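Local coordinates for T9SS C-terminal target domain-containing protein (Bacteroides cellulosilyticus, PDB 5JVK) that probably hydrolyses O-glycosidic bonds as a family 39 glycoside hydrolase of a gut symbiont, at residues V16-D21 / N90-E96; K41-Y45 / I63-G69; L124-F130 / Y405-A409. All blocks are in the same frame, centred on the assembly; numbering follows the deposited sequence.

Interaction 1: V16-D21 / N90-E96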
loop_
_atom_site.group_PDB
_atom_site.type_symbol
_atom_site.label_atom_id
_atom_site.label_comp_id
_atom_site.label_asym_id
_atom_site.label_seq_id
_atom_site.Cartn_x
_atom_site.Cartn_y
_atom_site.Cartn_z
ATOM N N VAL A 16 11.583 14.901 7.807
ATOM C CA VAL A 16 11.655 13.778 6.882
ATOM C C VAL A 16 12.732 12.805 7.379
ATOM O O VAL A 16 13.927 13.097 7.281
ATOM C CB VAL A 16 11.981 14.270 5.452
ATOM C CG1 VAL A 16 12.103 13.102 4.480
ATOM C CG2 VAL A 16 10.924 15.262 4.978
ATOM N N LEU A 17 12.302 11.656 7.907
ATOM C CA LEU A 17 13.214 10.605 8.395
ATOM C C LEU A 17 13.424 9.478 7.362
ATOM O O LEU A 17 13.684 8.327 7.721
ATOM C CB LEU A 17 12.695 10.044 9.731
ATOM C CG LEU A 17 12.657 11.039 10.903
ATOM C CD1 LEU A 17 11.783 10.527 12.038
ATOM C CD2 LEU A 17 14.059 11.348 11.416
ATOM N N VAL A 18 13.322 9.828 6.077
ATOM C CA VAL A 18 13.548 8.909 4.963
ATOM C C VAL A 18 14.438 9.615 3.949
ATOM O O VAL A 18 14.236 10.795 3.673
ATOM C CB VAL A 18 12.219 8.532 4.280
ATOM C CG1 VAL A 18 12.459 7.644 3.064
ATOM C CG2 VAL A 18 11.287 7.852 5.275
ATOM N N SER A 19 15.401 8.892 3.380
ATOM C CA SER A 19 16.311 9.468 2.390
ATOM C C SER A 19 16.719 8.429 1.346
ATOM O O SER A 19 17.095 7.310 1.699
ATOM C CB SER A 19 17.545 10.043 3.097
ATOM O OG SER A 19 18.440 10.663 2.189
ATOM N N THR A 20 16.645 8.803 0.068
ATOM C CA THR A 20 17.040 7.909 -1.025
ATOM C C THR A 20 18.563 7.831 -1.156
ATOM O O THR A 20 19.268 8.811 -0.889
ATOM C CB THR A 20 16.447 8.346 -2.381
ATOM O OG1 THR A 20 16.919 9.652 -2.725
ATOM C CG2 THR A 20 14.925 8.351 -2.329
ATOM N N ASP A 21 19.054 6.651 -1.549
ATOM C CA ASP A 21 20.467 6.420 -1.887
ATOM C C ASP A 21 21.408 6.485 -0.674
ATOM O O ASP A 21 21.034 6.952 0.402
ATOM C CB ASP A 21 20.924 7.411 -2.983
ATOM C CG ASP A 21 22.036 6.860 -3.884
ATOM O OD1 ASP A 21 22.556 5.747 -3.640
ATOM O OD2 ASP A 21 22.396 7.561 -4.855
ATOM N N ASN A 90 13.607 5.950 14.197
ATOM C CA ASN A 90 14.105 5.163 13.071
ATOM C C ASN A 90 14.353 6.053 11.855
ATOM O O ASN A 90 13.769 7.136 11.732
ATOM C CB ASN A 90 13.130 4.034 12.738
ATOM C CG ASN A 90 13.064 2.988 13.834
ATOM O OD1 ASN A 90 12.091 2.922 14.585
ATOM N ND2 ASN A 90 14.107 2.171 13.941
ATOM N N TYR A 91 15.238 5.586 10.977
ATOM C CA TYR A 91 15.643 6.318 9.780
ATOM C C TYR A 91 15.830 5.334 8.624
ATOM O O TYR A 91 16.634 4.406 8.713
ATOM C CB TYR A 91 16.938 7.085 10.054
ATOM C CG TYR A 91 17.269 8.133 9.015
ATOM C CD1 TYR A 91 16.640 9.379 9.030
ATOM C CD2 TYR A 91 18.216 7.885 8.021
ATOM C CE1 TYR A 91 16.940 10.345 8.080
ATOM C CE2 TYR A 91 18.522 8.845 7.065
ATOM C CZ TYR A 91 17.882 10.072 7.098
ATOM O OH TYR A 91 18.185 11.023 6.153
ATOM N N ALA A 92 15.075 5.545 7.548
ATOM C CA ALA A 92 15.062 4.636 6.406
ATOM C C ALA A 92 15.933 5.186 5.280
ATOM O O ALA A 92 15.619 6.227 4.703
ATOM C CB ALA A 92 13.632 4.431 5.922
ATOM N N VAL A 93 17.031 4.488 4.984
ATOM C CA VAL A 93 17.869 4.784 3.821
ATOM C C VAL A 93 17.484 3.806 2.704
ATOM O O VAL A 93 17.967 2.670 2.661
ATOM C CB VAL A 93 19.375 4.694 4.162
ATOM C CG1 VAL A 93 20.223 5.062 2.949
ATOM C CG2 VAL A 93 19.699 5.604 5.342
ATOM N N VAL A 94 16.611 4.267 1.807
ATOM C CA VAL A 94 15.965 3.409 0.796
ATOM C C VAL A 94 16.617 3.563 -0.580
ATOM O O VAL A 94 17.279 4.571 -0.832
ATOM C CB VAL A 94 14.441 3.697 0.686
ATOM C CG1 VAL A 94 13.781 3.600 2.054
ATOM C CG2 VAL A 94 14.154 5.046 0.030
ATOM N N PRO A 95 16.432 2.565 -1.476
ATOM C CA PRO A 95 16.948 2.724 -2.838
ATOM C C PRO A 95 16.169 3.776 -3.619
ATOM O O PRO A 95 14.968 3.927 -3.414
ATOM C CB PRO A 95 16.750 1.336 -3.460
ATOM C CG PRO A 95 15.649 0.723 -2.675
ATOM C CD PRO A 95 15.826 1.235 -1.279
ATOM N N GLU A 96 16.862 4.499 -4.491
ATOM C CA GLU A 96 16.241 5.517 -5.332
ATOM C C GLU A 96 15.600 4.831 -6.538
ATOM O O GLU A 96 16.251 4.026 -7.209
ATOM C CB GLU A 96 17.287 6.535 -5.786
ATOM C CG GLU A 96 16.711 7.834 -6.322
ATOM C CD GLU A 96 17.789 8.839 -6.697
ATOM O OE1 GLU A 96 18.684 9.111 -5.860
ATOM O OE2 GLU A 96 17.739 9.362 -7.832
HETATM O O HOH W 1 16.367 12.940 5.592
#
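V16 meets Y91 where strand 18-20 runs parallel to strand 83-94, as an outermost strand of the mixed sheet in the N-terminal beta sandwich. A water donates to V16 O at 3.0 Å and also lies 2.7 Å from Y91 OH, joining the two. At L17 the pairing begins: its carbonyl takes A92 N at 3.1 Å, while CD2 rests against Y91 CD1 (4.0 Å). Y91 has CG anti to its own N (chi1 -166°), which lays the ring beside the L17 carbonyl and carries the hydroxyl across to S19, with OH 3.3 Å from S19 CB. A leucine in place of Y91 would probably leave the water without its partner on this strand and open a gap beside the L17 carbonyl and S19 CB. V18 turns to the other face of the sheet, with A92, T20 and V94; its CG2 touches A92 CB, and helices 118-127 and 403-415 cover this side. S19 N then donates to A92 O at 3.0 Å and S19 O receives V94 N, whereas S19 OG is bonded to K25. T20 follows, with CG2 against V94 CG2 at 4.1 Å. D21 ends the pairing: its carboxylate comes close to that of E96, a like-charge approach, while D21 N donates to V94 O at 2.8 Å.

Interaction 2: K41-Y45 / I63-G69; sequences KLVRY and IDVTELG
R44 and E67 form a salt bridge across this contact, with R44 NH1 2.8 Å from E67 OE1. The same oxygen also receives a weak bond from R44 NH2, at 3.1 Å. The approach is not coplanar: NH1 reaches OE1 from above the carboxylate, 46° out of its plane. NH1 has a second acceptor in L68 O at 3.1 Å, which sits at the edge of the guanidinium, in its plane, so two partners on one nitrogen fix how the group is turned. R44 CD lies 4.1 Å from G69 CA, and the bend at chi3 (69°) turns the guanidinium from there to its acceptors. A side chain at G69 would run into that CD, and the backbone angles there call for glycine in any case. Beside the polar group, L42 CD1 packs on two residues of strand 60-65, at 3.8 Å from I63 CD1 and 3.7 Å from V65 CG2.

Farther out, D47 makes a salt bridge with R44 NH2, so that the guanidinium is shared by two acids, which probably favours its charged form. Y71 touches both R44 and V65, and its hydroxyl bonds to E67 O, in the turn that carries the acid. L42 also touches L73 and Y91. Strand 37-44 belongs to the mixed sheet and strand 60-65 to a three-stranded antiparallel one; two sheets packed through apolar side chains, with the chain crossing between them at residues 66-68, make a beta sandwich.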
loop_
_atom_site.group_PDB
_atom_site.type_symbol
_atom_site.label_atom_id
_atom_site.label_comp_id
_atom_site.label_asym_id
_atom_site.label_seq_id
_atom_site.Cartn_x
_atom_site.Cartn_y
_atom_site.Cartn_z
ATOM N N LYS A 41 24.132 8.015 16.412
ATOM C CA LYS A 41 24.499 6.678 15.938
ATOM C C LYS A 41 23.355 6.115 15.101
ATOM O O LYS A 41 22.227 6.025 15.587
ATOM C CB LYS A 41 24.753 5.742 17.120
ATOM C CG LYS A 41 26.081 5.954 17.827
ATOM C CD LYS A 41 26.239 5.022 19.023
ATOM C CE LYS A 41 26.610 3.604 18.609
ATOM N NZ LYS A 41 26.402 2.623 19.711
ATOM N N LEU A 42 23.649 5.748 13.852
ATOM C CA LEU A 42 22.694 5.053 12.981
ATOM C C LEU A 42 23.058 3.578 12.948
ATOM O O LEU A 42 24.091 3.221 12.394
ATOM C CB LEU A 42 22.725 5.625 11.561
ATOM C CG LEU A 42 22.079 6.997 11.367
ATOM C CD1 LEU A 42 22.493 7.586 10.027
ATOM C CD2 LEU A 42 20.563 6.920 11.472
ATOM N N VAL A 43 22.198 2.738 13.529
ATOM C CA VAL A 43 22.437 1.295 13.667
ATOM C C VAL A 43 21.447 0.505 12.805
ATOM O O VAL A 43 20.235 0.606 12.997
ATOM C CB VAL A 43 22.286 0.848 15.138
ATOM C CG1 VAL A 43 22.797 -0.576 15.319
ATOM C CG2 VAL A 43 23.020 1.807 16.071
ATOM N N ARG A 44 21.973 -0.293 11.876
ATOM C CA ARG A 44 21.153 -1.031 10.910
ATOM C C ARG A 44 20.480 -2.249 11.545
ATOM O O ARG A 44 21.059 -2.897 12.417
ATOM C CB ARG A 44 22.015 -1.486 9.727
ATOM C CG ARG A 44 21.226 -2.097 8.580
ATOM C CD ARG A 44 21.984 -2.082 7.263
ATOM N NE ARG A 44 23.125 -2.996 7.244
ATOM C CZ ARG A 44 23.908 -3.212 6.186
ATOM N NH1 ARG A 44 23.692 -2.582 5.031
ATOM N NH2 ARG A 44 24.921 -4.067 6.272
ATOM N N TYR A 45 19.261 -2.554 11.097
ATOM C CA TYR A 45 18.525 -3.734 11.565
ATOM C C TYR A 45 19.281 -5.014 11.181
ATOM O O TYR A 45 19.866 -5.099 10.093
ATOM C CB TYR A 45 17.092 -3.741 10.989
ATOM C CG TYR A 45 16.241 -4.947 11.339
ATOM C CD1 TYR A 45 16.397 -6.162 10.662
ATOM C CD2 TYR A 45 15.255 -4.867 12.323
ATOM C CE1 TYR A 45 15.622 -7.264 10.976
ATOM C CE2 TYR A 45 14.472 -5.966 12.640
ATOM C CZ TYR A 45 14.659 -7.160 11.962
ATOM O OH TYR A 45 13.889 -8.256 12.274
ATOM N N ILE A 63 25.617 12.470 8.995
ATOM C CA ILE A 63 26.278 11.164 9.120
ATOM C C ILE A 63 26.471 10.543 7.736
ATOM O O ILE A 63 25.539 10.509 6.933
ATOM C CB ILE A 63 25.471 10.192 10.016
ATOM C CG1 ILE A 63 25.142 10.861 11.361
ATOM C CG2 ILE A 63 26.243 8.888 10.240
ATOM C CD1 ILE A 63 24.372 9.997 12.338
ATOM N N ASP A 64 27.683 10.048 7.479
ATOM C CA ASP A 64 28.021 9.382 6.218
ATOM C C ASP A 64 27.527 7.934 6.241
ATOM O O ASP A 64 28.033 7.117 7.010
ATOM C CB ASP A 64 29.538 9.391 5.985
ATOM C CG ASP A 64 30.106 10.794 5.829
ATOM O OD1 ASP A 64 29.659 11.520 4.917
ATOM O OD2 ASP A 64 31.019 11.160 6.605
ATOM N N VAL A 65 26.546 7.627 5.393
ATOM C CA VAL A 65 25.937 6.298 5.320
ATOM C C VAL A 65 26.359 5.638 4.009
ATOM O O VAL A 65 25.967 6.090 2.934
ATOM C CB VAL A 65 24.400 6.395 5.408
ATOM C CG1 VAL A 65 23.754 5.018 5.293
ATOM C CG2 VAL A 65 23.990 7.080 6.708
ATOM N N THR A 66 27.157 4.574 4.112
ATOM C CA THR A 66 27.751 3.894 2.952
ATOM C C THR A 66 26.925 2.739 2.367
ATOM O O THR A 66 27.253 2.245 1.283
ATOM C CB THR A 66 29.148 3.334 3.296
ATOM O OG1 THR A 66 29.023 2.272 4.250
ATOM C CG2 THR A 66 30.048 4.427 3.863
ATOM N N GLU A 67 25.889 2.299 3.083
ATOM C CA GLU A 67 25.016 1.208 2.630
ATOM C C GLU A 67 23.552 1.508 2.932
ATOM O O GLU A 67 23.237 2.200 3.900
ATOM C CB GLU A 67 25.395 -0.106 3.316
ATOM C CG GLU A 67 26.709 -0.722 2.868
ATOM C CD GLU A 67 26.983 -2.059 3.543
ATOM O OE1 GLU A 67 26.053 -2.892 3.633
ATOM O OE2 GLU A 67 28.130 -2.288 3.985
ATOM N N LEU A 68 22.663 0.958 2.109
ATOM C CA LEU A 68 21.218 1.070 2.325
ATOM C C LEU A 68 20.785 0.277 3.559
ATOM O O LEU A 68 21.460 -0.674 3.979
ATOM C CB LEU A 68 20.440 0.563 1.103
ATOM C CG LEU A 68 20.639 1.289 -0.228
ATOM C CD1 LEU A 68 19.813 0.623 -1.315
ATOM C CD2 LEU A 68 20.275 2.761 -0.104
ATOM N N GLY A 69 19.655 0.681 4.134
ATOM C CA GLY A 69 19.079 -0.035 5.255
ATOM C C GLY A 69 18.031 0.726 6.034
ATOM O O GLY A 69 17.832 1.922 5.835
#

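Interaction 3: L124-F130 / Y405-A409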
loop_
_atom_site.group_PDB
_atom_site.type_symbol
_atom_site.label_atom_id
_atom_site.label_comp_id
_atom_site.label_asym_id
_atom_site.label_seq_id
_atom_site.Cartn_x
_atom_site.Cartn_y
_atom_site.Cartn_z
ATOM N N LEU A 124 6.986 11.443 1.163
ATOM C CA LEU A 124 7.199 10.165 1.847
ATOM C C LEU A 124 6.494 9.001 1.139
ATOM O O LEU A 124 7.021 7.890 1.111
ATOM C CB LEU A 124 6.755 10.252 3.312
ATOM C CG LEU A 124 7.585 11.194 4.196
ATOM C CD1 LEU A 124 6.811 11.636 5.425
ATOM C CD2 LEU A 124 8.892 10.538 4.607
ATOM N N ILE A 125 5.310 9.257 0.577
ATOM C CA ILE A 125 4.602 8.266 -0.244
ATOM C C ILE A 125 5.397 7.934 -1.510
ATOM O O ILE A 125 5.475 6.765 -1.897
ATOM C CB ILE A 125 3.164 8.729 -0.613
ATOM C CG1 ILE A 125 2.279 8.769 0.640
ATOM C CG2 ILE A 125 2.529 7.799 -1.649
ATOM C CD1 ILE A 125 1.055 9.655 0.522
ATOM N N ARG A 126 5.974 8.958 -2.143
ATOM C CA ARG A 126 6.785 8.787 -3.360
ATOM C C ARG A 126 8.006 7.891 -3.138
ATOM O O ARG A 126 8.267 6.990 -3.937
ATOM C CB ARG A 126 7.232 10.152 -3.916
ATOM C CG ARG A 126 8.262 10.108 -5.045
ATOM C CD ARG A 126 7.772 9.342 -6.264
ATOM N NE ARG A 126 8.807 9.260 -7.297
ATOM C CZ ARG A 126 9.869 8.448 -7.271
ATOM N NH1 ARG A 126 10.076 7.602 -6.258
ATOM N NH2 ARG A 126 10.737 8.473 -8.281
ATOM N N MET A 127 8.744 8.143 -2.060
ATOM C CA MET A 127 9.960 7.378 -1.756
ATOM C C MET A 127 9.688 5.924 -1.332
ATOM O O MET A 127 10.605 5.101 -1.340
ATOM C CB MET A 127 10.801 8.104 -0.694
ATOM C CG MET A 127 11.421 9.402 -1.190
ATOM S SD MET A 127 12.520 10.184 0.013
ATOM C CE MET A 127 11.344 10.732 1.248
ATOM N N ALA A 128 8.447 5.619 -0.946
ATOM C CA ALA A 128 8.011 4.234 -0.708
ATOM C C ALA A 128 7.730 3.457 -2.003
ATOM O O ALA A 128 7.571 2.234 -1.960
ATOM C CB ALA A 128 6.781 4.212 0.186
ATOM N N GLY A 129 7.639 4.163 -3.133
ATOM C CA GLY A 129 7.512 3.548 -4.457
ATOM C C GLY A 129 6.101 3.480 -5.017
ATOM O O GLY A 129 5.899 2.939 -6.100
ATOM N N PHE A 130 5.124 4.036 -4.300
ATOM C CA PHE A 130 3.723 3.957 -4.714
ATOM C C PHE A 130 3.415 4.892 -5.886
ATOM O O PHE A 130 3.972 5.991 -5.977
ATOM C CB PHE A 130 2.797 4.290 -3.543
ATOM C CG PHE A 130 2.915 3.340 -2.380
ATOM C CD1 PHE A 130 2.359 2.064 -2.446
ATOM C CD2 PHE A 130 3.571 3.723 -1.212
ATOM C CE1 PHE A 130 2.463 1.186 -1.375
ATOM C CE2 PHE A 130 3.678 2.853 -0.137
ATOM C CZ PHE A 130 3.122 1.581 -0.217
ATOM N N TYR A 405 7.815 0.242 5.849
ATOM C CA TYR A 405 8.160 1.302 4.905
ATOM C C TYR A 405 9.373 0.911 4.063
ATOM O O TYR A 405 9.349 1.037 2.838
ATOM C CB TYR A 405 8.443 2.620 5.631
ATOM C CG TYR A 405 8.660 3.766 4.679
ATOM C CD1 TYR A 405 9.910 3.989 4.096
ATOM C CD2 TYR A 405 7.613 4.614 4.333
ATOM C CE1 TYR A 405 10.109 5.027 3.203
ATOM C CE2 TYR A 405 7.806 5.661 3.446
ATOM C CZ TYR A 405 9.055 5.861 2.882
ATOM O OH TYR A 405 9.245 6.891 2.000
ATOM N N GLN A 406 10.431 0.463 4.737
ATOM C CA GLN A 406 11.661 0.022 4.077
ATOM C C GLN A 406 11.368 -1.114 3.098
ATOM O O GLN A 406 11.843 -1.096 1.963
ATOM C CB GLN A 406 12.686 -0.452 5.115
ATOM C CG GLN A 406 14.085 -0.714 4.563
ATOM C CD GLN A 406 14.923 0.544 4.393
ATOM O OE1 GLN A 406 14.669 1.573 5.018
ATOM N NE2 GLN A 406 15.944 0.455 3.545
ATOM N N ALA A 407 10.590 -2.094 3.553
ATOM C CA ALA A 407 10.198 -3.237 2.719
ATOM C C ALA A 407 9.425 -2.823 1.468
ATOM O O ALA A 407 9.621 -3.408 0.408
ATOM C CB ALA A 407 9.384 -4.232 3.535
ATOM N N ALA A 408 8.560 -1.817 1.600
ATOM C CA ALA A 408 7.792 -1.277 0.471
ATOM C C ALA A 408 8.683 -0.605 -0.580
ATOM O O ALA A 408 8.526 -0.843 -1.779
ATOM C CB ALA A 408 6.740 -0.295 0.968
ATOM N N ALA A 409 9.606 0.237 -0.125
ATOM C CA ALA A 409 10.537 0.926 -1.023
ATOM C C ALA A 409 11.434 -0.058 -1.771
ATOM O O ALA A 409 11.646 0.083 -2.982
ATOM C CB ALA A 409 11.383 1.925 -0.247
#
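Two helices on the outside of the (beta/alpha)8 barrel meet here, through Y405 of helix 403-415 and L124, M127 and A128 at the C-terminal end of helix 118-127, which is closed by a Schellman motif at G129. The two helices follow strands 373-375 and 106-109, the last and first of the barrel. Y405 carries the polar part: its OH donates to L124 O at 2.6 Å, arriving in the carbonyl plane on a lone pair, with a C=O...O angle of 135°. The acceptor in turn lies at the edge of the tyrosine ring, near its plane. The ring reaches the last turn of the other helix because chi1 of Y405 (-174°) swings it away from its own backbone N. Within the helix L124 O also receives a weak bond from A128 N, so the hydroxyl adds a second, shorter one to a buried carbonyl.

Around this bond the packing is close. M127 CB is 3.3 Å from Y405 OH, and A128 CB lies 3.7 Å from Y405 CE2. V18 and V94 of the N-terminal sandwich also touch the tyrosine. Small residues let the backbones come together, the CA atoms of A128 and A409 being 4.2 Å apart. On the barrel side F130 CZ touches A408 CB at 4.2 Å, and its ring also packs on M106 and V108. A409 CB sits 3.4 Å from M127 O, and A409 CA points its hydrogen at A128 O, also at 3.4 Å.

From the N terminus, residues 16-21 open the first loop, which interaction 1 closes at 90-96. Within that span interaction 2 forms and closes entirely, joining the two sheets of the sandwich. G69 and V93 link these two contacts through a probable backbone hydrogen bond in their shared sheet, and L68 packs on V94 and P95. Interaction 3 opens only afterwards, at 124-130, and closes across most of the barrel at 405-409, so it neither nests with the others nor crosses them. It meets interaction 1 where Q406 probably bonds to V93 O and A409 packs on V94, tying the sandwich to the barrel.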